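Local coordinates for protein tryptophan--tRNA ligase (PDB 3TZL) that probably catalyses the ATP-dependent attachment of tryptophan to its cognate tRNA, activating the amino acid as an adenylate first, at residues Gln97-Gly102 and Arg157-Lys162. Residues are numbered along the deposited sequence; the frame is centred on the assembly and turned at random.
Sequences QFTPMG and RDIALK
Within Arg-157 to Lys-162, Phe-98 meets Ile-159 and Lys-162, about one turn apart; Val-163 and Glu-166 of the same helix touch it too. Its CB lies 4.5 Å from Ile-159 CG2, a loose apolar touch, while ring atom CD1 comes to 4.2 Å from Lys-162 CG. With CG of the lysine anti to the backbone N (chi1 -158°), the extended methylenes reach alongside the loop, and CD arrives 3.2 Å from Phe-98 O. This is an aliphatic carbon resting on a carbonyl: Lys-162 NZ, beyond the bend at chi4 (60°), stands 5.3 Å from Phe-98 O, too far for a hydrogen bond. Farther along the same helix, Trp-167 meets the phenyl ring edge-to-face.

The loop joins helix 87-96 to helix 101-105 in the Rossmann-type catalytic domain of this class I synthetase, and it lies at the homodimer interface, where Thr-99 and Met-101 make backbone hydrogen bonds to the second subunit. Thr-99 thus touches Ile-159 on helix 150-167 and His-122 of the second subunit.

The nearest CA pair is Thr-99 with Ile-159, 5.9 Å apart. No hydrogen bond links Thr-99 OG1 to residues 157-162; it is bonded to Leu-95 O, and Ile-159 CD1 presses against it at 3.3 Å. Through Ala-132, the isoleucine also touches helix 122-137, which carries the tryptophan-pocket residues Met-131 and Asp-134.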
ATOM      1  N   GLN B  97      -5.744  -0.954  -8.472  1.00 28.26           N
ATOM      2  CA  GLN B  97      -6.995  -1.384  -9.072  1.00 27.97           C
ATOM      3  C   GLN B  97      -6.979  -1.150 -10.568  1.00 32.98           C
ATOM      4  O   GLN B  97      -7.770  -1.737 -11.300  1.00 36.31           O
ATOM      5  CB  GLN B  97      -8.179  -0.657  -8.421  1.00 27.40           C
ATOM      6  CG  GLN B  97      -8.074  -0.547  -6.883  1.00 25.66           C
ATOM      7  CD  GLN B  97      -7.735  -1.868  -6.204  1.00 30.74           C
ATOM      8  OE1 GLN B  97      -8.094  -2.949  -6.683  1.00 32.24           O
ATOM      9  NE2 GLN B  97      -7.025  -1.785  -5.089  1.00 28.37           N
ATOM     10  N   PHE B  98      -6.066  -0.291 -11.016  1.00 32.95           N
ATOM     11  CA  PHE B  98      -5.933   0.031 -12.424  1.00 33.12           C
ATOM     12  C   PHE B  98      -4.672  -0.558 -13.022  1.00 32.91           C
ATOM     13  O   PHE B  98      -4.273  -0.195 -14.121  1.00 35.80           O
ATOM     14  CB  PHE B  98      -5.909   1.545 -12.618  1.00 34.60           C
ATOM     15  CG  PHE B  98      -7.179   2.232 -12.216  1.00 32.78           C
ATOM     16  CD1 PHE B  98      -8.210   2.425 -13.141  1.00 33.78           C
ATOM     17  CD2 PHE B  98      -7.328   2.729 -10.931  1.00 30.85           C
ATOM     18  CE1 PHE B  98      -9.374   3.083 -12.780  1.00 31.60           C
ATOM     19  CE2 PHE B  98      -8.488   3.401 -10.557  1.00 30.68           C
ATOM     20  CZ  PHE B  98      -9.513   3.575 -11.485  1.00 32.14           C
ATOM     21  N   THR B  99      -4.027  -1.461 -12.304  1.00 32.86           N
ATOM     22  CA  THR B  99      -2.790  -2.051 -12.798  1.00 31.60           C
ATOM     23  C   THR B  99      -3.014  -3.516 -13.190  1.00 32.07           C
ATOM     24  O   THR B  99      -3.228  -4.350 -12.321  1.00 36.14           O
ATOM     25  CB  THR B  99      -1.692  -1.968 -11.713  1.00 29.78           C
ATOM     26  OG1 THR B  99      -1.515  -0.602 -11.317  1.00 31.27           O
ATOM     27  CG2 THR B  99      -0.348  -2.530 -12.237  1.00 28.36           C
ATOM     28  N   PRO B 100      -2.981  -3.834 -14.494  1.00 34.11           N
ATOM     29  CA  PRO B 100      -3.095  -5.258 -14.851  1.00 37.98           C
ATOM     30  C   PRO B 100      -1.844  -6.016 -14.423  1.00 36.71           C
ATOM     31  O   PRO B 100      -0.741  -5.477 -14.533  1.00 37.19           O
ATOM     32  CB  PRO B 100      -3.183  -5.252 -16.396  1.00 38.21           C
ATOM     33  CG  PRO B 100      -3.359  -3.784 -16.799  1.00 40.54           C
ATOM     34  CD  PRO B 100      -2.755  -2.973 -15.673  1.00 34.18           C
HETATM   35  N   MSE B 101      -2.024  -7.250 -13.964  1.00 34.54           N
HETATM   36  CA  MSE B 101      -0.928  -8.106 -13.522  1.00 37.24           C
HETATM   37  C   MSE B 101       0.227  -8.224 -14.519  1.00 38.90           C
HETATM   38  O   MSE B 101       1.389  -8.164 -14.119  1.00 39.80           O
HETATM   39  CB  MSE B 101      -1.454  -9.502 -13.171  1.00 40.92           C
HETATM   40  CG  MSE B 101      -2.168  -9.559 -11.833  1.00 39.84           C
HETATM   41 SE   MSE B 101      -1.014  -9.143 -10.288  0.78 42.99          SE
HETATM   42  CE  MSE B 101      -0.136 -10.875 -10.167  1.00 51.17           C
ATOM     43  N   GLY B 102      -0.089  -8.399 -15.805  1.00 37.57           N
ATOM     44  CA  GLY B 102       0.927  -8.587 -16.831  1.00 34.50           C
ATOM     45  C   GLY B 102       1.958  -7.471 -16.891  1.00 38.38           C
ATOM     46  O   GLY B 102       3.128  -7.690 -17.217  1.00 39.49           O
ATOM     47  N   ARG B 157       2.984   5.456 -16.708  1.00 29.96           N
ATOM     48  CA  ARG B 157       2.268   6.037 -17.820  1.00 36.96           C
ATOM     49  C   ARG B 157       1.043   5.204 -18.233  1.00 37.82           C
ATOM     50  O   ARG B 157      -0.025   5.749 -18.532  1.00 36.23           O
ATOM     51  CB  ARG B 157       3.232   6.223 -18.987  1.00 38.81           C
ATOM     52  CG  ARG B 157       2.731   7.160 -20.035  1.00 48.11           C
ATOM     53  CD  ARG B 157       3.600   7.114 -21.287  1.00 55.24           C
ATOM     54  NE  ARG B 157       3.078   8.044 -22.278  1.00 64.10           N
ATOM     55  CZ  ARG B 157       3.425   9.326 -22.340  1.00 72.19           C
ATOM     56  NH1 ARG B 157       2.898  10.121 -23.270  1.00 77.22           N
ATOM     57  NH2 ARG B 157       4.304   9.813 -21.470  1.00 68.42           N
ATOM     58  N   ASP B 158       1.182   3.883 -18.226  1.00 37.10           N
ATOM     59  CA  ASP B 158       0.053   3.014 -18.561  1.00 39.58           C
ATOM     60  C   ASP B 158      -1.045   3.066 -17.492  1.00 37.96           C
ATOM     61  O   ASP B 158      -2.236   3.032 -17.799  1.00 36.25           O
ATOM     62  CB  ASP B 158       0.513   1.569 -18.794  1.00 45.98           C
ATOM     63  CG  ASP B 158       1.373   1.414 -20.057  1.00 58.94           C
ATOM     64  OD1 ASP B 158       1.263   2.260 -20.970  1.00 66.83           O
ATOM     65  OD2 ASP B 158       2.163   0.448 -20.136  1.00 59.67           O
ATOM     66  N   ILE B 159      -0.642   3.141 -16.234  1.00 34.02           N
ATOM     67  CA  ILE B 159      -1.603   3.267 -15.153  1.00 30.68           C
ATOM     68  C   ILE B 159      -2.392   4.569 -15.291  1.00 35.82           C
ATOM     69  O   ILE B 159      -3.627   4.568 -15.229  1.00 36.36           O
ATOM     70  CB  ILE B 159      -0.903   3.231 -13.782  1.00 29.30           C
ATOM     71  CG1 ILE B 159      -0.262   1.861 -13.549  1.00 30.68           C
ATOM     72  CG2 ILE B 159      -1.893   3.542 -12.685  1.00 30.41           C
ATOM     73  CD1 ILE B 159       0.627   1.777 -12.267  1.00 30.12           C
ATOM     74  N   ALA B 160      -1.674   5.674 -15.498  1.00 33.96           N
ATOM     75  CA  ALA B 160      -2.297   6.989 -15.592  1.00 31.01           C
ATOM     76  C   ALA B 160      -3.328   7.020 -16.717  1.00 38.23           C
ATOM     77  O   ALA B 160      -4.438   7.542 -16.552  1.00 39.04           O
ATOM     78  CB  ALA B 160      -1.238   8.058 -15.823  1.00 28.08           C
ATOM     79  N   LEU B 161      -2.945   6.467 -17.865  1.00 38.81           N
ATOM     80  CA  LEU B 161      -3.839   6.393 -19.010  1.00 40.41           C
ATOM     81  C   LEU B 161      -5.103   5.598 -18.690  1.00 38.51           C
ATOM     82  O   LEU B 161      -6.206   6.010 -19.047  1.00 38.08           O
ATOM     83  CB  LEU B 161      -3.114   5.805 -20.214  1.00 46.64           C
ATOM     84  CG  LEU B 161      -2.312   6.817 -21.035  1.00 49.49           C
ATOM     85  CD1 LEU B 161      -1.284   6.114 -21.922  1.00 49.99           C
ATOM     86  CD2 LEU B 161      -3.273   7.668 -21.876  1.00 52.54           C
ATOM     87  N   LYS B 162      -4.943   4.468 -18.010  1.00 32.93           N
ATOM     88  CA  LYS B 162      -6.091   3.677 -17.589  1.00 33.43           C
ATOM     89  C   LYS B 162      -6.992   4.476 -16.651  1.00 37.37           C
ATOM     90  O   LYS B 162      -8.212   4.492 -16.819  1.00 38.33           O
ATOM     91  CB  LYS B 162      -5.646   2.373 -16.930  1.00 36.44           C
ATOM     92  CG  LYS B 162      -6.726   1.288 -16.945  1.00 46.32           C
ATOM     93  CD  LYS B 162      -6.129  -0.105 -16.706  1.00 53.44           C
ATOM     94  CE  LYS B 162      -7.195  -1.179 -16.463  1.00 56.19           C
ATOM     95  NZ  LYS B 162      -8.113  -1.326 -17.610  1.00 61.34           N
TER